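Local coordinates for protein CAMP factor (Mobiluncus curtisii, PDB 6JLC) that probably acts as a secreted pore-forming toxin that contributes to lysis of red blood cells in the co-haemolytic CAMP reaction, at residues Phe41-Ala46 and Arg113-Gly118; Leu83-Ser88 and Phe105-Ala110; Tyr153-Leu158 and Ala199-Ala204; Thr190-Val195 and Asp207-Lys212. One frame throughout, in Å; residues are numbered along the deposited sequence.

The chain, the C-terminal part of a longer CAMP factor, is all helical: five helices form one bundle and the last three another. Contact 1 closes a long loop from the start of helix 41-59 to the end of helix 97-114, and contact 2 falls within that loop, joining the successive helices 68-91 and 97-114. Both lie in the first bundle, their centres about 14 Å apart. After these, contacts 3 and 4 lie within the last three helices. Their segments alternate along the sequence, so their loops cross, and they touch, with about 10 Å between centres. Contacts 1 and 4, about 38 Å apart between centres, lie on opposite sides of the chain's centre.

Contact 1 (Phe41-Ala46 and Arg113-Gly118)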
loop_
_atom_site.group_PDB
_atom_site.type_symbol
_atom_site.label_atom_id
_atom_site.label_comp_id
_atom_site.label_asym_id
_atom_site.label_seq_id
_atom_site.Cartn_x
_atom_site.Cartn_y
_atom_site.Cartn_z
ATOM N N PHE A 41 -10.742 -1.220 2.776
ATOM C CA PHE A 41 -9.886 -2.385 2.999
ATOM C C PHE A 41 -10.489 -3.344 4.027
ATOM O O PHE A 41 -10.304 -4.559 3.919
ATOM C CB PHE A 41 -8.478 -1.948 3.426
ATOM C CG PHE A 41 -7.514 -1.715 2.265
ATOM C CD1 PHE A 41 -7.977 -1.522 0.970
ATOM C CD2 PHE A 41 -6.134 -1.691 2.481
ATOM C CE1 PHE A 41 -7.089 -1.308 -0.095
ATOM C CE2 PHE A 41 -5.242 -1.473 1.423
ATOM C CZ PHE A 41 -5.719 -1.285 0.136
ATOM N N ASP A 42 -11.237 -2.826 5.007
ATOM C CA ASP A 42 -11.871 -3.695 6.006
ATOM C C ASP A 42 -12.843 -4.678 5.358
ATOM O O ASP A 42 -12.826 -5.881 5.651
ATOM C CB ASP A 42 -12.600 -2.847 7.052
ATOM C CG ASP A 42 -11.653 -2.185 8.033
ATOM O OD1 ASP A 42 -10.530 -2.702 8.220
ATOM O OD2 ASP A 42 -12.041 -1.152 8.623
ATOM N N LYS A 43 -13.709 -4.173 4.480
ATOM C CA LYS A 43 -14.620 -5.040 3.741
ATOM C C LYS A 43 -13.855 -6.052 2.889
ATOM O O LYS A 43 -14.232 -7.229 2.817
ATOM C CB LYS A 43 -15.531 -4.177 2.870
ATOM C CG LYS A 43 -16.361 -4.945 1.872
ATOM C CD LYS A 43 -17.362 -4.030 1.205
ATOM C CE LYS A 43 -18.456 -3.637 2.170
ATOM N NZ LYS A 43 -19.756 -3.576 1.468
ATOM N N LEU A 44 -12.781 -5.608 2.235
ATOM C CA LEU A 44 -11.976 -6.503 1.402
ATOM C C LEU A 44 -11.410 -7.662 2.215
ATOM O O LEU A 44 -11.468 -8.826 1.788
ATOM C CB LEU A 44 -10.846 -5.709 0.747
ATOM C CG LEU A 44 -9.890 -6.505 -0.144
ATOM C CD1 LEU A 44 -10.647 -7.325 -1.191
ATOM C CD2 LEU A 44 -8.877 -5.558 -0.810
ATOM N N PHE A 45 -10.828 -7.362 3.382
ATOM C CA PHE A 45 -10.206 -8.416 4.183
ATOM C C PHE A 45 -11.249 -9.388 4.724
ATOM O O PHE A 45 -11.010 -10.602 4.781
ATOM C CB PHE A 45 -9.389 -7.807 5.332
ATOM C CG PHE A 45 -8.224 -6.940 4.876
ATOM C CD1 PHE A 45 -7.502 -7.252 3.729
ATOM C CD2 PHE A 45 -7.844 -5.821 5.611
ATOM C CE1 PHE A 45 -6.432 -6.455 3.314
ATOM C CE2 PHE A 45 -6.779 -5.027 5.211
ATOM C CZ PHE A 45 -6.067 -5.341 4.063
ATOM N N ALA A 46 -12.414 -8.875 5.126
ATOM C CA ALA A 46 -13.477 -9.758 5.582
ATOM C C ALA A 46 -13.956 -10.660 4.452
ATOM O O ALA A 46 -14.220 -11.848 4.670
ATOM C CB ALA A 46 -14.641 -8.934 6.147
ATOM N N ARG A 113 -17.782 -4.678 -5.319
ATOM C CA ARG A 113 -18.312 -5.772 -6.134
ATOM C C ARG A 113 -17.902 -7.132 -5.578
ATOM O O ARG A 113 -18.726 -8.045 -5.486
ATOM C CB ARG A 113 -17.851 -5.629 -7.588
ATOM C CG ARG A 113 -18.626 -6.501 -8.585
ATOM C CD ARG A 113 -20.106 -6.140 -8.603
ATOM N NE ARG A 113 -20.323 -4.897 -9.350
ATOM C CZ ARG A 113 -21.486 -4.250 -9.449
ATOM N NH1 ARG A 113 -22.579 -4.716 -8.846
ATOM N NH2 ARG A 113 -21.554 -3.119 -10.156
ATOM N N VAL A 114 -16.625 -7.301 -5.213
ATOM C CA VAL A 114 -16.207 -8.634 -4.778
ATOM C C VAL A 114 -16.900 -9.040 -3.476
ATOM O O VAL A 114 -17.062 -10.239 -3.206
ATOM C CB VAL A 114 -14.668 -8.701 -4.679
ATOM C CG1 VAL A 114 -14.175 -8.110 -3.375
ATOM C CG2 VAL A 114 -14.176 -10.150 -4.857
ATOM N N ALA A 115 -17.349 -8.074 -2.675
ATOM C CA ALA A 115 -18.079 -8.360 -1.448
ATOM C C ALA A 115 -19.582 -8.487 -1.665
ATOM O O ALA A 115 -20.301 -8.862 -0.729
ATOM C CB ALA A 115 -17.824 -7.265 -0.414
ATOM N N ASN A 116 -20.063 -8.198 -2.867
ATOM C CA ASN A 116 -21.496 -8.078 -3.128
ATOM C C ASN A 116 -22.099 -9.474 -3.305
ATOM O O ASN A 116 -21.661 -10.231 -4.177
ATOM C CB ASN A 116 -21.700 -7.211 -4.376
ATOM C CG ASN A 116 -23.141 -6.764 -4.565
ATOM O OD1 ASN A 116 -24.068 -7.568 -4.466
ATOM N ND2 ASN A 116 -23.336 -5.475 -4.851
ATOM N N ILE A 117 -23.093 -9.824 -2.482
ATOM C CA ILE A 117 -23.712 -11.141 -2.592
ATOM C C ILE A 117 -24.439 -11.346 -3.919
ATOM O O ILE A 117 -24.754 -12.488 -4.269
ATOM C CB ILE A 117 -24.663 -11.401 -1.406
ATOM C CG1 ILE A 117 -25.668 -10.249 -1.285
ATOM C CG2 ILE A 117 -23.845 -11.610 -0.128
ATOM C CD1 ILE A 117 -27.059 -10.689 -1.017
ATOM N N GLY A 118 -24.684 -10.284 -4.686
ATOM C CA GLY A 118 -25.273 -10.423 -6.007
ATOM C C GLY A 118 -24.296 -10.403 -7.173
ATOM O O GLY A 118 -24.730 -10.429 -8.328
#
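Within the five-helix bundle, the first turn of helix 41-59 rests against the end of helix 97-114, with Lys-43 and Leu-44 meeting Ala-115 and Val-114. Two layers can be told apart. On the more open layer the lysine offers its aliphatic stem: CG and CD both pass over the methyl of Ala-115, Lys-43 CG lying 3.6 Å from Ala-115 CB. The first torsion sets this up, because CG stands opposite the backbone N (chi1 170°) and the chain runs extended to CD before bending at chi3. Lysine suits the position, since its methylenes cover the methyl while its ammonium is carried onward. Alanine is small enough to let the backbones come within 7.0 Å, measured from Leu-44 CA to Ala-115 CA. The inner layer is purely apolar and less close, with Leu-44 CD1 and Val-114 CG1 at 4.2 Å. Both residues are buried, and both also pack on Ile-78, so helix 68-91 backs the inner pair. From the same helix, Arg-74 NH1 hydrogen-bonds to the backbone O of Val-114 and of Asn-116, giving partners to carbonyls where the helix runs out. Beyond it, the side chain of Asn-116 reaches forward, OD1 accepting a hydrogen bond from Gly-118 N at 2.8 Å, in the carbonyl plane and on a lone pair. An apolar pair inside and an aliphatic lysine stem outside fit the rim of a helical bundle, where one helix here gives way to an Asx turn.

Contact 2 (Leu83-Ser88 and Phe105-Ala110)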
loop_
_atom_site.group_PDB
_atom_site.type_symbol
_atom_site.label_atom_id
_atom_site.label_comp_id
_atom_site.label_asym_id
_atom_site.label_seq_id
_atom_site.Cartn_x
_atom_site.Cartn_y
_atom_site.Cartn_z
ATOM N N LEU A 83 -2.471 -6.755 -6.838
ATOM C CA LEU A 83 -1.481 -6.358 -7.838
ATOM C C LEU A 83 -1.586 -4.877 -8.159
ATOM O O LEU A 83 -0.564 -4.199 -8.345
ATOM C CB LEU A 83 -1.654 -7.169 -9.122
ATOM C CG LEU A 83 -1.441 -8.671 -9.069
ATOM C CD1 LEU A 83 -1.878 -9.303 -10.398
ATOM C CD2 LEU A 83 0.030 -8.973 -8.756
ATOM N N THR A 84 -2.815 -4.365 -8.261
ATOM C CA THR A 84 -3.014 -2.984 -8.690
ATOM C C THR A 84 -2.489 -2.006 -7.643
ATOM O O THR A 84 -1.811 -1.021 -7.972
ATOM C CB THR A 84 -4.507 -2.738 -8.969
ATOM O OG1 THR A 84 -4.968 -3.669 -9.965
ATOM C CG2 THR A 84 -4.720 -1.322 -9.485
ATOM N N VAL A 85 -2.837 -2.242 -6.378
ATOM C CA VAL A 85 -2.412 -1.355 -5.305
ATOM C C VAL A 85 -0.896 -1.417 -5.148
ATOM O O VAL A 85 -0.243 -0.398 -4.903
ATOM C CB VAL A 85 -3.147 -1.725 -4.003
ATOM C CG1 VAL A 85 -2.568 -0.976 -2.809
ATOM C CG2 VAL A 85 -4.655 -1.429 -4.129
ATOM N N ASP A 86 -0.315 -2.606 -5.317
ATOM C CA ASP A 86 1.137 -2.756 -5.220
ATOM C C ASP A 86 1.838 -1.952 -6.313
ATOM O O ASP A 86 2.784 -1.203 -6.043
ATOM C CB ASP A 86 1.498 -4.244 -5.308
ATOM C CG ASP A 86 2.864 -4.573 -4.693
ATOM O OD1 ASP A 86 3.395 -3.783 -3.897
ATOM O OD2 ASP A 86 3.394 -5.652 -5.005
ATOM N N LYS A 87 1.382 -2.094 -7.561
ATOM C CA LYS A 87 1.996 -1.333 -8.648
ATOM C C LYS A 87 1.806 0.159 -8.437
ATOM O O LYS A 87 2.721 0.956 -8.684
ATOM C CB LYS A 87 1.402 -1.743 -9.995
ATOM C CG LYS A 87 1.793 -3.128 -10.432
ATOM C CD LYS A 87 1.686 -3.258 -11.929
ATOM C CE LYS A 87 0.250 -3.183 -12.366
ATOM N NZ LYS A 87 0.135 -3.501 -13.811
ATOM N N SER A 88 0.609 0.558 -8.008
ATOM C CA SER A 88 0.337 1.973 -7.790
ATOM C C SER A 88 1.267 2.553 -6.731
ATOM O O SER A 88 1.889 3.604 -6.940
ATOM C CB SER A 88 -1.109 2.161 -7.375
ATOM O OG SER A 88 -1.310 3.492 -6.954
ATOM N N PHE A 105 -10.839 5.023 -6.855
ATOM C CA PHE A 105 -12.239 4.753 -7.146
ATOM C C PHE A 105 -12.407 3.383 -7.791
ATOM O O PHE A 105 -13.303 2.617 -7.426
ATOM C CB PHE A 105 -12.779 5.840 -8.057
ATOM C CG PHE A 105 -14.276 5.801 -8.235
ATOM C CD1 PHE A 105 -15.123 5.812 -7.133
ATOM C CD2 PHE A 105 -14.823 5.747 -9.502
ATOM C CE1 PHE A 105 -16.502 5.790 -7.295
ATOM C CE2 PHE A 105 -16.212 5.728 -9.670
ATOM C CZ PHE A 105 -17.042 5.756 -8.566
ATOM N N SER A 106 -11.535 3.063 -8.750
ATOM C CA SER A 106 -11.570 1.748 -9.380
ATOM C C SER A 106 -11.341 0.637 -8.353
ATOM O O SER A 106 -12.041 -0.383 -8.365
ATOM C CB SER A 106 -10.526 1.696 -10.503
ATOM O OG SER A 106 -10.441 0.409 -11.082
ATOM N N VAL A 107 -10.382 0.823 -7.435
ATOM C CA VAL A 107 -10.176 -0.168 -6.382
ATOM C C VAL A 107 -11.409 -0.281 -5.492
ATOM O O VAL A 107 -11.849 -1.384 -5.151
ATOM C CB VAL A 107 -8.918 0.168 -5.555
ATOM C CG1 VAL A 107 -8.861 -0.712 -4.293
ATOM C CG2 VAL A 107 -7.663 -0.021 -6.409
ATOM N N THR A 108 -11.975 0.861 -5.082
ATOM C CA THR A 108 -13.133 0.825 -4.191
ATOM C C THR A 108 -14.308 0.103 -4.848
ATOM O O THR A 108 -14.958 -0.743 -4.224
ATOM C CB THR A 108 -13.535 2.248 -3.778
ATOM O OG1 THR A 108 -12.475 2.840 -3.008
ATOM C CG2 THR A 108 -14.815 2.229 -2.947
ATOM N N ARG A 109 -14.590 0.429 -6.117
ATOM C CA ARG A 109 -15.674 -0.246 -6.828
ATOM C C ARG A 109 -15.428 -1.744 -6.902
ATOM O O ARG A 109 -16.361 -2.535 -6.748
ATOM C CB ARG A 109 -15.831 0.323 -8.242
ATOM C CG ARG A 109 -16.410 1.731 -8.295
ATOM C CD ARG A 109 -16.737 2.119 -9.747
ATOM N NE ARG A 109 -17.722 1.222 -10.350
ATOM C CZ ARG A 109 -17.566 0.587 -11.511
ATOM N NH1 ARG A 109 -16.451 0.736 -12.220
ATOM N NH2 ARG A 109 -18.532 -0.199 -11.966
ATOM N N ALA A 110 -14.173 -2.146 -7.151
ATOM C CA ALA A 110 -13.832 -3.569 -7.212
ATOM C C ALA A 110 -14.068 -4.251 -5.870
ATOM O O ALA A 110 -14.567 -5.385 -5.817
ATOM C CB ALA A 110 -12.375 -3.754 -7.647
#
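Val-85 and Val-107 are the main contact of an antiparallel helical hairpin made by the successive helices 68-91 and 97-114. Their rotamers match: chi1 is 171° in Val-85 and 169° in Val-107, the setting in which CG1 lies opposite the backbone N while CG2 stands beside it. In each residue it is this second methyl, CG2, that reaches the partner, and the two side chains cross at about a right angle. Beta-branched valine is well suited here, being compact and having few rotamers to lose on burial. Thr-84 adds a looser touch through its CG2. Its hydroxyl turns back along its own helix to hydrogen-bond with Glu-80 O, which satisfies the polar atom in a buried place and presents the methyl to Val-107. Neighbouring helices close the surroundings. Leu-131 of helix 121-139 packs on both Thr-84 and Val-107, whereas Leu-25 and Ile-28 of helix 8-31, together with Trp-37, cover Val-85. Val-107 thus meets both residues with one methyl: its CG2 is 4.0 Å from Val-85 CG2 and 4.5 Å from Thr-84 CG2.

Contact 3 (Tyr153-Leu158 and Ala199-Ala204); sequences YVKDLL and AKATVA
Lys-155 and Ala-201 make the tight part of this contact, the methylene CE of the lysine lying 3.8 Å from the CB of the alanine. The lysine does not point at its partner from the start. Its CG sits beside the backbone N (chi1 -82°), and a bend at chi2 swings the chain over to the segment 199-204. Beside it, Val-154 and Val-203 form a looser apolar pair, with CG2 of Val-154 and CG2 of Val-203 at 4.5 Å. Both valines are buried, as is Ala-201, whose small methyl takes the CE of the lysine. At Ala-199 the contact is loose: this residue is exposed, and Lys-155 NZ reaches only its CA, at 4.4 Å. A water bridges NZ and two carbonyls, lying 3.0 Å from Ala-199 O and 2.9 Å from Ala-201 O, but its bond from Lys-155 NZ is long and weak. The ammonium has stronger partners in Trp-196 O and Lys-198 O, at and just past the C-terminal end of helix 179-197, where a positive charge is probably favoured by the helix dipole. Lysine therefore serves twice here, with a methylene for the alanine and a charge for the carbonyls. Thr-202 is the N-cap of the next helix: its side chain caps a backbone N just past the segment, and Glu-205 OE1 accepts from Thr-202 N in return, a capping box. Helix 152-173 thus packs against the turn between helices 179-197 and 203-222, and farther along Leu-158 and Leu-157 continue onto Ile-210 of the last helix.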
loop_
_atom_site.group_PDB
_atom_site.type_symbol
_atom_site.label_atom_id
_atom_site.label_comp_id
_atom_site.label_asym_id
_atom_site.label_seq_id
_atom_site.Cartn_x
_atom_site.Cartn_y
_atom_site.Cartn_z
ATOM N N TYR A 153 0.731 10.472 -0.812
ATOM C CA TYR A 153 1.723 9.492 -1.252
ATOM C C TYR A 153 3.141 10.035 -1.101
ATOM O O TYR A 153 4.043 9.307 -0.678
ATOM C CB TYR A 153 1.425 9.067 -2.694
ATOM C CG TYR A 153 -0.037 8.713 -2.787
ATOM C CD1 TYR A 153 -0.480 7.455 -2.399
ATOM C CD2 TYR A 153 -0.982 9.664 -3.160
ATOM C CE1 TYR A 153 -1.831 7.140 -2.426
ATOM C CE2 TYR A 153 -2.331 9.359 -3.183
ATOM C CZ TYR A 153 -2.747 8.092 -2.821
ATOM O OH TYR A 153 -4.092 7.781 -2.855
ATOM N N VAL A 154 3.345 11.317 -1.412
ATOM C CA VAL A 154 4.649 11.945 -1.191
ATOM C C VAL A 154 4.918 12.090 0.305
ATOM O O VAL A 154 6.032 11.832 0.779
ATOM C CB VAL A 154 4.714 13.305 -1.919
ATOM C CG1 VAL A 154 5.985 14.077 -1.524
ATOM C CG2 VAL A 154 4.690 13.101 -3.424
ATOM N N LYS A 155 3.910 12.533 1.062
ATOM C CA LYS A 155 4.025 12.611 2.519
ATOM C C LYS A 155 4.361 11.258 3.131
ATOM O O LYS A 155 5.089 11.193 4.132
ATOM C CB LYS A 155 2.723 13.145 3.119
ATOM C CG LYS A 155 2.582 14.665 3.080
ATOM C CD LYS A 155 3.608 15.335 3.986
ATOM C CE LYS A 155 3.468 16.859 4.000
ATOM N NZ LYS A 155 2.275 17.265 4.793
ATOM N N ASP A 156 3.841 10.166 2.558
ATOM C CA ASP A 156 4.176 8.845 3.081
ATOM C C ASP A 156 5.640 8.498 2.838
ATOM O O ASP A 156 6.252 7.817 3.665
ATOM C CB ASP A 156 3.248 7.787 2.480
ATOM C CG ASP A 156 1.797 7.919 2.985
ATOM O OD1 ASP A 156 1.592 8.472 4.087
ATOM O OD2 ASP A 156 0.858 7.480 2.281
ATOM N N LEU A 157 6.225 8.958 1.724
ATOM C CA LEU A 157 7.661 8.758 1.508
ATOM C C LEU A 157 8.486 9.503 2.558
ATOM O O LEU A 157 9.492 8.986 3.060
ATOM C CB LEU A 157 8.043 9.214 0.098
ATOM C CG LEU A 157 9.472 8.904 -0.363
ATOM C CD1 LEU A 157 9.707 7.405 -0.439
ATOM C CD2 LEU A 157 9.768 9.566 -1.709
ATOM N N LEU A 158 8.057 10.686 2.948
ATOM C CA LEU A 158 8.726 11.457 3.977
ATOM C C LEU A 158 8.576 10.746 5.327
ATOM O O LEU A 158 9.490 10.632 6.079
ATOM C CB LEU A 158 8.163 12.844 4.055
ATOM C CG LEU A 158 8.616 13.703 5.203
ATOM C CD1 LEU A 158 10.116 13.724 5.330
ATOM C CD2 LEU A 158 8.053 15.080 5.140
ATOM N N ALA A 199 0.247 20.939 6.413
ATOM C CA ALA A 199 -0.726 20.468 5.430
ATOM C C ALA A 199 -0.467 21.035 4.041
ATOM O O ALA A 199 -0.845 20.412 3.042
ATOM C CB ALA A 199 -2.141 20.827 5.878
ATOM N N LYS A 200 0.161 22.205 3.951
ATOM C CA LYS A 200 0.403 22.857 2.673
ATOM C C LYS A 200 1.842 22.700 2.204
ATOM O O LYS A 200 2.280 23.438 1.314
ATOM C CB LYS A 200 0.029 24.338 2.757
ATOM C CG LYS A 200 -1.473 24.593 2.813
ATOM C CD LYS A 200 -2.158 24.226 1.498
ATOM C CE LYS A 200 -3.094 23.036 1.669
ATOM N NZ LYS A 200 -3.990 22.848 0.490
ATOM N N ALA A 201 2.588 21.768 2.798
ATOM C CA ALA A 201 3.947 21.503 2.346
ATOM C C ALA A 201 3.943 21.108 0.876
ATOM O O ALA A 201 3.089 20.339 0.429
ATOM C CB ALA A 201 4.584 20.392 3.182
ATOM N N THR A 202 4.903 21.641 0.126
ATOM C CA THR A 202 5.036 21.293 -1.279
ATOM C C THR A 202 5.807 19.990 -1.436
ATOM O O THR A 202 6.499 19.533 -0.526
ATOM C CB THR A 202 5.775 22.378 -2.053
ATOM O OG1 THR A 202 7.088 22.530 -1.496
ATOM C CG2 THR A 202 5.016 23.706 -1.993
ATOM N N VAL A 203 5.685 19.402 -2.629
ATOM C CA VAL A 203 6.521 18.257 -2.987
ATOM C C VAL A 203 7.983 18.568 -2.705
ATOM O O VAL A 203 8.693 17.786 -2.064
ATOM C CB VAL A 203 6.301 17.876 -4.460
ATOM C CG1 VAL A 203 7.316 16.819 -4.901
ATOM C CG2 VAL A 203 4.860 17.385 -4.655
ATOM N N ALA A 204 8.442 19.736 -3.156
ATOM C CA ALA A 204 9.843 20.104 -2.980
ATOM C C ALA A 204 10.224 20.182 -1.507
ATOM O O ALA A 204 11.343 19.810 -1.130
ATOM C CB ALA A 204 10.124 21.440 -3.666
HETATM O O HOH W 1 1.346 18.662 1.985
#

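Contact 4 (Thr190-Val195 and Asp207-Lys212); sequences TKAVRV and DAAIAK
With CG1 opposite the backbone N (chi1 178°) and CG2 beside that N, Val-195 turns the face formed by CB and its two methyls to Ala-209. The alanine methyl lies over this face: Ala-209 CB is 4.1 Å from Val-195 CG2, and CG1 and the branching CB of the valine are equally near. One turn earlier, Ala-192 meets the same methyl with both its carbons, Ala-209 CB being 4.3 Å from Ala-192 CA and 4.4 Å from Ala-192 CB. The methyl of Ala-209 is thus shared by two residues of the facing helix. Alanine on both sides explains how closely the helices approach, since Ala-192 CA and Ala-209 CA are just 5.2 Å apart. Exposed lysines, Lys-191 and Lys-212, flank the joint without touching across it, and Lys-191 carries its ammonium to a salt bridge with Glu-188 OE2. Helices 179-197 and 203-222 run antiparallel here as a helical hairpin. Helix 152-173 completes the three-helix bundle, its Ile-162 packing on Ala-192 and its Leu-158 on Val-195.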
loop_
_atom_site.group_PDB
_atom_site.type_symbol
_atom_site.label_atom_id
_atom_site.label_comp_id
_atom_site.label_asym_id
_atom_site.label_seq_id
_atom_site.Cartn_x
_atom_site.Cartn_y
_atom_site.Cartn_z
ATOM N N THR A 190 13.176 16.209 14.028
ATOM C CA THR A 190 12.060 17.095 14.342
ATOM C C THR A 190 11.758 18.043 13.187
ATOM O O THR A 190 10.589 18.306 12.883
ATOM C CB THR A 190 12.365 17.878 15.620
ATOM O OG1 THR A 190 12.324 16.985 16.742
ATOM C CG2 THR A 190 11.335 18.994 15.819
ATOM N N LYS A 191 12.792 18.568 12.530
ATOM C CA LYS A 191 12.561 19.429 11.373
ATOM C C LYS A 191 11.775 18.701 10.296
ATOM O O LYS A 191 10.846 19.263 9.704
ATOM C CB LYS A 191 13.894 19.930 10.821
ATOM C CG LYS A 191 14.747 20.662 11.844
ATOM C CD LYS A 191 16.032 21.202 11.214
ATOM C CE LYS A 191 17.051 21.597 12.281
ATOM N NZ LYS A 191 18.350 22.037 11.691
ATOM N N ALA A 192 12.122 17.440 10.031
ATOM C CA ALA A 192 11.370 16.667 9.049
ATOM C C ALA A 192 9.937 16.417 9.511
ATOM O O ALA A 192 8.998 16.463 8.704
ATOM C CB ALA A 192 12.092 15.347 8.760
ATOM N N VAL A 193 9.745 16.136 10.806
ATOM C CA VAL A 193 8.398 15.908 11.318
ATOM C C VAL A 193 7.521 17.125 11.049
ATOM O O VAL A 193 6.349 16.991 10.672
ATOM C CB VAL A 193 8.442 15.555 12.821
ATOM C CG1 VAL A 193 7.042 15.630 13.464
ATOM C CG2 VAL A 193 9.070 14.164 13.054
ATOM N N ARG A 194 8.074 18.331 11.224
ATOM C CA ARG A 194 7.272 19.543 11.044
ATOM C C ARG A 194 6.801 19.676 9.601
ATOM O O ARG A 194 5.618 19.938 9.339
ATOM C CB ARG A 194 8.074 20.775 11.477
ATOM C CG ARG A 194 8.264 20.829 12.974
ATOM C CD ARG A 194 8.698 22.202 13.472
ATOM N NE ARG A 194 8.926 22.162 14.913
ATOM C CZ ARG A 194 7.961 22.151 15.831
ATOM N NH1 ARG A 194 6.683 22.195 15.468
ATOM N NH2 ARG A 194 8.274 22.101 17.120
ATOM N N VAL A 195 7.713 19.455 8.649
ATOM C CA VAL A 195 7.346 19.419 7.235
ATOM C C VAL A 195 6.219 18.426 7.006
ATOM O O VAL A 195 5.221 18.731 6.341
ATOM C CB VAL A 195 8.574 19.078 6.371
ATOM C CG1 VAL A 195 8.181 18.996 4.896
ATOM C CG2 VAL A 195 9.661 20.110 6.565
ATOM N N ASP A 207 10.686 16.537 -0.390
ATOM C CA ASP A 207 11.936 15.992 -0.925
ATOM C C ASP A 207 13.150 16.587 -0.220
ATOM O O ASP A 207 14.120 15.878 0.068
ATOM C CB ASP A 207 12.046 16.258 -2.431
ATOM C CG ASP A 207 11.052 15.449 -3.257
ATOM O OD1 ASP A 207 10.563 14.405 -2.772
ATOM O OD2 ASP A 207 10.772 15.869 -4.397
ATOM N N ALA A 208 13.128 17.897 0.039
ATOM C CA ALA A 208 14.248 18.522 0.744
ATOM C C ALA A 208 14.377 17.992 2.167
ATOM O O ALA A 208 15.494 17.787 2.659
ATOM C CB ALA A 208 14.078 20.041 0.760
ATOM N N ALA A 209 13.252 17.784 2.850
ATOM C CA ALA A 209 13.305 17.237 4.204
ATOM C C ALA A 209 13.911 15.838 4.210
ATOM O O ALA A 209 14.708 15.501 5.097
ATOM C CB ALA A 209 11.909 17.218 4.820
ATOM N N ILE A 210 13.540 15.005 3.233
ATOM C CA ILE A 210 14.141 13.676 3.129
ATOM C C ILE A 210 15.649 13.791 2.932
ATOM O O ILE A 210 16.440 13.132 3.624
ATOM C CB ILE A 210 13.483 12.873 1.991
ATOM C CG1 ILE A 210 12.037 12.507 2.354
ATOM C CG2 ILE A 210 14.331 11.625 1.658
ATOM C CD1 ILE A 210 11.187 12.104 1.132
ATOM N N ALA A 211 16.079 14.651 2.005
ATOM C CA ALA A 211 17.513 14.765 1.743
ATOM C C ALA A 211 18.273 15.263 2.967
ATOM O O ALA A 211 19.357 14.747 3.279
ATOM C CB ALA A 211 17.761 15.677 0.539
ATOM N N LYS A 212 17.720 16.245 3.693
ATOM C CA LYS A 212 18.407 16.750 4.890
ATOM C C LYS A 212 18.496 15.679 5.971
ATOM O O LYS A 212 19.493 15.598 6.708
ATOM C CB LYS A 212 17.688 17.975 5.459
ATOM C CG LYS A 212 17.653 19.203 4.563
ATOM C CD LYS A 212 16.838 20.316 5.236
ATOM C CE LYS A 212 16.034 21.134 4.225
ATOM N NZ LYS A 212 14.563 21.107 4.513
#